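PDB 4FD7: putative arylalkylamine N-Acetyltransferase 7, which probably catalyses transfer of an acetyl group from acetyl-coenzyme A to the amine nitrogen of arylalkylamine substrates. Local coordinates for residues M151-D156 with E167-R172; S13-F18 with M86-F91; E130-Q135 with G211-V216. All coordinates share one frame; numbering follows the deposited sequence.

From the N terminus, contact 2 closes first along the chain: strand 14-21 meets strand 88-92 after a loop that includes strand 28-35 and three helices. Contact 3 then opens on helix 120-136 and closes only at helix 210-216, and contact 1, joining strand 146-155 to the helix 164-170 that follows it, is nested inside that loop. Contacts 1 and 2 have centres 9 Å apart and touch, since helix 164-170, one side of contact 1, also packs on Phe18 and Cys90 of contact 2; together they tie the large antiparallel sheet to its helical cover. Contact 3 lies beside the smaller sheet, its centre about 32 Å from that of contact 2, on the opposite side of the chain's centre.

Contact 1 of 3, residues M151-D156 with E167-R172; sequences MGLSVD and EILRAR
Leu153 lays its CD1 methyl on the helix 164-170, overlapping two consecutive residues: Leu153 CD1 lies 3.9 Å from Ile168 CG2 and 4.0 Å from Leu169 CD2. Its CG stands trans to the backbone N (chi1 -164°), which carries this branch out from the strand to the helix, and in both pairs the side chains run at a slant to one another. A second, looser touch lies further along the strand, where Val155 CG2 and Ile168 CD1 are 4.5 Å apart. Ser154, between them, directs its CB away from the helix, and its side chain packs instead on helix 41-55. The backbones keep well apart: the nearest CA atoms, those of Leu153 and Ile168, are 8.5 Å from each other.

Polar chemistry is displaced to the flanks. Arg170 holds Glu167 side-on, NE to OE1 at 2.9 Å and NH2 to OE2 at 3.1 Å; both bonds are nearly straight, and both oxygens are met on their syn side. Glu167 OE1 also bonds His16 NE2 on the first strand. Beyond the other flank Arg172 reaches Asn102, Ser184 and Thr186.

The turn after the strand and the first turn of the helix carry Arg-Gly-Arg-Gly-Ile-Ala, which fits the GNAT R/Q-x-x-G-x-G/A motif and probably binds the coenzyme A pyrophosphate. No hydrogen bond crosses between the segments; their direct contact is apolar, methyl on methyl.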
# COMPACT_ATOMS: atom_id res chain seq x y z
N MET A 151 -1.02 -3.51 -0.60
CA MET A 151 -2.48 -3.48 -0.54
C MET A 151 -2.90 -2.48 0.53
O MET A 151 -3.53 -2.86 1.52
CB MET A 151 -3.06 -4.86 -0.22
CG MET A 151 -4.58 -4.96 -0.27
SD MET A 151 -5.29 -4.47 -1.84
CE MET A 151 -6.31 -3.07 -1.37
N GLY A 152 -2.51 -1.22 0.36
CA GLY A 152 -3.00 -0.16 1.23
C GLY A 152 -1.95 0.49 2.11
O GLY A 152 -1.17 -0.21 2.79
N LEU A 153 -1.94 1.82 2.11
CA LEU A 153 -1.14 2.60 3.04
C LEU A 153 -2.09 3.48 3.85
O LEU A 153 -2.84 4.29 3.28
CB LEU A 153 -0.11 3.48 2.30
CG LEU A 153 1.05 4.07 3.13
CD1 LEU A 153 2.17 4.58 2.23
CD2 LEU A 153 0.62 5.20 4.07
N SER A 154 -2.07 3.29 5.17
CA SER A 154 -2.93 4.01 6.10
C SER A 154 -2.09 4.96 6.94
O SER A 154 -1.03 4.59 7.44
CB SER A 154 -3.64 3.01 7.00
OG SER A 154 -4.61 3.62 7.82
N VAL A 155 -2.56 6.20 7.10
CA VAL A 155 -1.91 7.13 8.02
C VAL A 155 -2.96 7.71 8.95
O VAL A 155 -4.03 8.10 8.49
CB VAL A 155 -1.21 8.28 7.28
CG1 VAL A 155 -0.94 9.48 8.22
CG2 VAL A 155 0.10 7.80 6.63
N ASP A 156 -2.67 7.75 10.25
CA ASP A 156 -3.61 8.31 11.21
C ASP A 156 -3.79 9.78 10.88
O ASP A 156 -2.81 10.53 10.81
CB ASP A 156 -3.08 8.14 12.63
CG ASP A 156 -4.07 8.59 13.70
OD1 ASP A 156 -4.92 9.47 13.43
OD2 ASP A 156 -3.99 8.05 14.82
N GLU A 167 7.52 9.21 3.37
CA GLU A 167 8.63 8.52 4.03
C GLU A 167 8.43 7.01 4.21
O GLU A 167 9.40 6.22 4.15
CB GLU A 167 9.00 9.21 5.35
CG GLU A 167 9.36 10.69 5.22
CD GLU A 167 10.40 10.99 4.13
OE1 GLU A 167 11.39 10.24 3.98
OE2 GLU A 167 10.24 12.00 3.41
N ILE A 168 7.17 6.59 4.40
CA ILE A 168 6.88 5.16 4.51
C ILE A 168 7.17 4.49 3.17
O ILE A 168 7.74 3.39 3.12
CB ILE A 168 5.41 4.90 4.94
CG1 ILE A 168 5.25 5.18 6.43
CG2 ILE A 168 4.99 3.48 4.65
CD1 ILE A 168 3.82 5.31 6.87
N LEU A 169 6.80 5.14 2.07
CA LEU A 169 7.18 4.63 0.75
C LEU A 169 8.68 4.65 0.54
O LEU A 169 9.23 3.79 -0.15
CB LEU A 169 6.54 5.43 -0.36
CG LEU A 169 5.02 5.34 -0.47
CD1 LEU A 169 4.54 6.33 -1.49
CD2 LEU A 169 4.61 3.92 -0.86
N ARG A 170 9.36 5.67 1.07
CA ARG A 170 10.78 5.79 0.81
C ARG A 170 11.50 4.63 1.46
O ARG A 170 12.52 4.15 0.94
CB ARG A 170 11.34 7.14 1.29
CG ARG A 170 12.68 7.46 0.63
CD ARG A 170 13.39 8.63 1.32
NE ARG A 170 12.52 9.79 1.40
CZ ARG A 170 12.34 10.67 0.41
NH1 ARG A 170 12.99 10.51 -0.74
NH2 ARG A 170 11.53 11.70 0.57
N ALA A 171 10.96 4.15 2.57
CA ALA A 171 11.52 2.96 3.24
C ALA A 171 11.58 1.67 2.40
O ALA A 171 12.22 0.70 2.80
CB ALA A 171 10.80 2.70 4.56
N ARG A 172 10.91 1.65 1.26
CA ARG A 172 10.91 0.47 0.41
C ARG A 172 12.29 0.26 -0.21
O ARG A 172 12.69 -0.87 -0.55
CB ARG A 172 9.86 0.61 -0.69
CG ARG A 172 8.44 0.36 -0.19
CD ARG A 172 7.45 0.41 -1.35
NE ARG A 172 6.08 0.53 -0.87
CZ ARG A 172 5.01 0.48 -1.67
NH1 ARG A 172 5.16 0.29 -2.98
NH2 ARG A 172 3.80 0.61 -1.14

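Contact 2 of 3, residues S13-F18 with M86-F91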
# COMPACT_ATOMS: atom_id res chain seq x y z
N SER A 13 13.73 -5.01 11.54
CA SER A 13 14.75 -4.03 11.21
C SER A 13 14.14 -2.65 11.10
O SER A 13 12.99 -2.49 10.67
CB SER A 13 15.42 -4.38 9.89
OG SER A 13 16.14 -5.59 10.02
N VAL A 14 14.92 -1.64 11.46
CA VAL A 14 14.54 -0.27 11.17
C VAL A 14 15.12 0.14 9.83
O VAL A 14 16.33 0.07 9.61
CB VAL A 14 15.01 0.71 12.27
CG1 VAL A 14 14.59 2.14 11.92
CG2 VAL A 14 14.43 0.28 13.61
N TRP A 15 14.26 0.57 8.92
CA TRP A 15 14.70 0.84 7.56
C TRP A 15 14.99 2.30 7.27
O TRP A 15 15.83 2.61 6.43
CB TRP A 15 13.70 0.30 6.54
CG TRP A 15 13.53 -1.20 6.64
CD1 TRP A 15 12.41 -1.87 7.03
CD2 TRP A 15 14.52 -2.19 6.37
NE1 TRP A 15 12.64 -3.22 7.01
CE2 TRP A 15 13.93 -3.45 6.61
CE3 TRP A 15 15.85 -2.14 5.95
CZ2 TRP A 15 14.62 -4.65 6.45
CZ3 TRP A 15 16.55 -3.34 5.79
CH2 TRP A 15 15.93 -4.58 6.03
N HIS A 16 14.27 3.20 7.93
CA HIS A 16 14.33 4.62 7.60
C HIS A 16 14.00 5.48 8.81
O HIS A 16 13.16 5.11 9.64
CB HIS A 16 13.36 4.90 6.45
CG HIS A 16 13.35 6.31 5.97
ND1 HIS A 16 14.50 6.98 5.58
CD2 HIS A 16 12.33 7.18 5.78
CE1 HIS A 16 14.18 8.20 5.18
NE2 HIS A 16 12.87 8.35 5.30
N ARG A 17 14.66 6.62 8.94
CA ARG A 17 14.35 7.58 10.00
C ARG A 17 14.25 8.97 9.39
O ARG A 17 14.95 9.29 8.44
CB ARG A 17 15.41 7.57 11.11
CG ARG A 17 15.54 6.24 11.84
CD ARG A 17 16.53 6.37 13.00
NE ARG A 17 16.93 5.09 13.58
CZ ARG A 17 16.28 4.48 14.56
NH1 ARG A 17 15.18 5.01 15.07
NH2 ARG A 17 16.73 3.32 15.03
N PHE A 18 13.38 9.81 9.95
CA PHE A 18 13.19 11.13 9.40
C PHE A 18 12.59 12.06 10.45
O PHE A 18 12.00 11.60 11.44
CB PHE A 18 12.26 11.06 8.18
CG PHE A 18 10.87 10.60 8.50
CD1 PHE A 18 9.88 11.51 8.81
CD2 PHE A 18 10.56 9.25 8.50
CE1 PHE A 18 8.59 11.09 9.12
CE2 PHE A 18 9.27 8.82 8.81
CZ PHE A 18 8.29 9.73 9.10
N MET A 86 6.91 -8.54 5.33
CA MET A 86 7.38 -7.48 4.47
C MET A 86 6.66 -6.18 4.76
O MET A 86 7.01 -5.14 4.20
CB MET A 86 7.23 -7.86 2.98
CG MET A 86 8.16 -9.02 2.54
SD MET A 86 9.92 -8.59 2.55
CE MET A 86 9.99 -7.42 1.20
N SER A 87 5.67 -6.20 5.65
CA SER A 87 4.87 -5.00 5.87
C SER A 87 5.57 -3.96 6.74
O SER A 87 6.34 -4.30 7.64
CB SER A 87 3.47 -5.33 6.40
OG SER A 87 2.77 -6.11 5.44
N LEU A 88 5.30 -2.69 6.45
CA LEU A 88 6.05 -1.60 7.09
C LEU A 88 5.19 -0.74 8.01
O LEU A 88 4.02 -0.50 7.74
CB LEU A 88 6.71 -0.75 6.01
CG LEU A 88 7.80 -1.48 5.21
CD1 LEU A 88 8.31 -0.60 4.08
CD2 LEU A 88 8.94 -1.86 6.15
N VAL A 89 5.78 -0.26 9.11
CA VAL A 89 5.03 0.53 10.09
C VAL A 89 5.83 1.75 10.51
O VAL A 89 7.07 1.70 10.56
CB VAL A 89 4.64 -0.32 11.34
CG1 VAL A 89 5.88 -0.82 12.11
CG2 VAL A 89 3.74 0.47 12.28
N CYS A 90 5.14 2.86 10.77
CA CYS A 90 5.79 4.09 11.21
C CYS A 90 5.47 4.37 12.67
O CYS A 90 4.30 4.29 13.10
CB CYS A 90 5.35 5.28 10.34
SG CYS A 90 6.07 6.91 10.77
N PHE A 91 6.51 4.67 13.45
CA PHE A 91 6.32 5.09 14.84
C PHE A 91 6.98 6.43 15.06
O PHE A 91 7.98 6.74 14.43
CB PHE A 91 6.95 4.10 15.83
CG PHE A 91 6.33 2.73 15.82
CD1 PHE A 91 5.01 2.53 16.21
CD2 PHE A 91 7.08 1.62 15.44
CE1 PHE A 91 4.44 1.24 16.22
CE2 PHE A 91 6.52 0.33 15.44
CZ PHE A 91 5.21 0.14 15.83
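Trp15 and Leu88 cross at about a right angle, and the touch falls on the pyrrole part of the indole: Leu88 CD2 is 3.6 Å from Trp15 CD1 and 4.0 Å from Trp15 NE1. The methyl approaches the ring obliquely. A hydrogen bond from Trp15 NE1 to Asp35 OD1 helps to fix the rotation of the indole, and Ser13 CB rests over one of its faces. At the other end of the contact, Cys90 SG meets the edge of the Phe18 ring, 4.0 Å from CZ. It sits 5.2 Å from the ring centroid and 76° off the normal, a sulfur-aromatic contact made close to the ring plane. Phe18 CG lies between its backbone N and carbonyl carbon (chi1 64°), which brings the CZ end of the ring close to the cysteine.

The two chain directions differ by 26°, and the nearest CA atoms, of Trp15 and Leu88, are 9.0 Å apart, as expected of next-but-one strands in a sheet. Strand 28-35 runs between them, antiparallel to both; Trp15 and His16 form a classic beta bulge opposite its Val33. Leu175 of helix 172-179 packs on Trp15 and Leu88, while helix 164-170 supplies Ile164 to Phe18 and Ile168 to Cys90.

Contact 3 of 3, residues E130-Q135 with G211-V216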
# COMPACT_ATOMS: atom_id res chain seq x y z
N GLU A 130 -6.25 -5.21 -10.26
CA GLU A 130 -5.59 -6.26 -11.04
C GLU A 130 -5.57 -5.93 -12.54
O GLU A 130 -4.58 -6.22 -13.21
CB GLU A 130 -6.22 -7.64 -10.78
CG GLU A 130 -5.44 -8.78 -11.43
CD GLU A 130 -3.93 -8.64 -11.26
OE1 GLU A 130 -3.45 -8.54 -10.11
OE2 GLU A 130 -3.21 -8.65 -12.29
N TYR A 131 -6.66 -5.36 -13.05
CA TYR A 131 -6.70 -4.90 -14.44
C TYR A 131 -5.60 -3.85 -14.67
O TYR A 131 -4.82 -3.91 -15.64
CB TYR A 131 -8.08 -4.32 -14.79
CG TYR A 131 -8.09 -3.66 -16.16
CD1 TYR A 131 -8.26 -4.43 -17.31
CD2 TYR A 131 -7.91 -2.29 -16.30
CE1 TYR A 131 -8.25 -3.83 -18.57
CE2 TYR A 131 -7.89 -1.69 -17.54
CZ TYR A 131 -8.06 -2.46 -18.67
OH TYR A 131 -8.05 -1.85 -19.91
N VAL A 132 -5.53 -2.89 -13.76
CA VAL A 132 -4.54 -1.82 -13.91
C VAL A 132 -3.10 -2.36 -13.86
O VAL A 132 -2.21 -1.93 -14.63
CB VAL A 132 -4.76 -0.76 -12.83
CG1 VAL A 132 -3.66 0.28 -12.84
CG2 VAL A 132 -6.13 -0.10 -13.05
N SER A 133 -2.90 -3.34 -12.98
CA SER A 133 -1.60 -4.00 -12.83
C SER A 133 -1.23 -4.74 -14.10
O SER A 133 -0.07 -4.76 -14.51
CB SER A 133 -1.66 -5.01 -11.68
OG SER A 133 -0.41 -5.66 -11.52
N HIS A 134 -2.22 -5.38 -14.71
CA HIS A 134 -1.95 -6.17 -15.90
C HIS A 134 -1.59 -5.25 -17.07
O HIS A 134 -0.64 -5.54 -17.82
CB HIS A 134 -3.12 -7.11 -16.22
CG HIS A 134 -2.80 -8.14 -17.26
ND1 HIS A 134 -3.15 -8.00 -18.58
CD2 HIS A 134 -2.14 -9.32 -17.17
CE1 HIS A 134 -2.73 -9.05 -19.26
NE2 HIS A 134 -2.11 -9.86 -18.43
N GLN A 135 -2.32 -4.14 -17.21
CA GLN A 135 -1.95 -3.12 -18.19
C GLN A 135 -0.55 -2.56 -17.94
O GLN A 135 0.15 -2.22 -18.90
CB GLN A 135 -2.98 -1.99 -18.23
CG GLN A 135 -4.35 -2.45 -18.68
CD GLN A 135 -4.33 -2.96 -20.11
OE1 GLN A 135 -4.57 -4.14 -20.35
NE2 GLN A 135 -4.05 -2.07 -21.07
N GLY A 211 -13.77 6.75 -14.30
CA GLY A 211 -14.75 6.82 -15.38
C GLY A 211 -14.43 5.87 -16.53
O GLY A 211 -15.29 5.11 -17.02
N GLU A 212 -13.17 5.92 -16.96
CA GLU A 212 -12.73 5.06 -18.07
C GLU A 212 -12.75 3.60 -17.67
O GLU A 212 -13.11 2.74 -18.47
CB GLU A 212 -11.34 5.47 -18.59
CG GLU A 212 -10.87 4.62 -19.79
CD GLU A 212 -9.73 5.26 -20.58
OE1 GLU A 212 -9.33 6.40 -20.27
OE2 GLU A 212 -9.25 4.62 -21.54
N LEU A 213 -12.37 3.32 -16.42
CA LEU A 213 -12.41 1.94 -15.93
C LEU A 213 -13.82 1.39 -15.99
O LEU A 213 -14.03 0.21 -16.31
CB LEU A 213 -11.87 1.86 -14.51
CG LEU A 213 -10.35 2.00 -14.43
CD1 LEU A 213 -9.92 2.40 -13.03
CD2 LEU A 213 -9.67 0.70 -14.87
N ALA A 214 -14.79 2.25 -15.69
CA ALA A 214 -16.18 1.84 -15.76
C ALA A 214 -16.58 1.58 -17.20
O ALA A 214 -17.44 0.73 -17.46
CB ALA A 214 -17.08 2.89 -15.12
N ARG A 215 -15.96 2.30 -18.14
CA ARG A 215 -16.16 1.96 -19.56
C ARG A 215 -15.48 0.64 -19.97
O ARG A 215 -15.94 -0.03 -20.90
CB ARG A 215 -15.74 3.11 -20.48
CG ARG A 215 -16.58 4.37 -20.27
CD ARG A 215 -16.60 5.25 -21.51
NE ARG A 215 -15.26 5.69 -21.91
CZ ARG A 215 -14.61 6.70 -21.34
NH1 ARG A 215 -15.16 7.38 -20.34
NH2 ARG A 215 -13.40 7.03 -21.77
N VAL A 216 -14.42 0.27 -19.27
CA VAL A 216 -13.75 -1.01 -19.52
C VAL A 216 -14.59 -2.19 -19.01
O VAL A 216 -14.75 -3.20 -19.70
CB VAL A 216 -12.34 -1.05 -18.88
CG1 VAL A 216 -11.86 -2.48 -18.71
CG2 VAL A 216 -11.36 -0.25 -19.72
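This is an apolar helix-helix contact at the margin of the fold, where helix 120-136 meets the short helix 210-216 beside the three-stranded C-terminal sheet. The axes of the two segments stand nearly perpendicular, 93° apart, and approach no closer than 12.3 Å. At this separation the contact is made through side chains, the tyrosine reaching furthest, and the nearest CA atoms, of Val132 and Leu213, are still 9.0 Å apart.

Tyr131 does most of that bridging. Its CG is trans to the backbone N (chi1 172°), which places the ring against helix 210-216, meeting Val216 from the opposite direction. Val216 CG1 sits over one face, 4.0 Å from the ring centroid and 22° off the normal, which makes this a CH-pi contact; the methyl is shifted toward the hydroxyl-bearing carbon CZ. Gln135 CG, one helical turn further along the tyrosine's own helix, lies against the other face, so the ring is held between a valine methyl and an aliphatic methylene. The second methyl, on the same side of the ring as the first, lies near the hydroxyl, with Val216 CG2 3.7 Å from Tyr131 OH.

Leu213 works deeper in the interface. Its CD2 methyl approaches the ring obliquely, 3.8 Å from Tyr131 CD2, and the same methyl is 4.1 Å from Val132 CG2, whose side chain it crosses at about a right angle. One leucine branch thus touches two consecutive residues of the other helix. No hydrogen bond joins the segments. Burial is graded, from Val132 and Leu213 inside to the exposed Val216.

Beneath them, Val132 and Leu213 both rest on Ile208 of strand 203-209 and Cys230 of strand 229-236, while Phe220, from the loop after helix 210-216, packs on Tyr131 and Leu213.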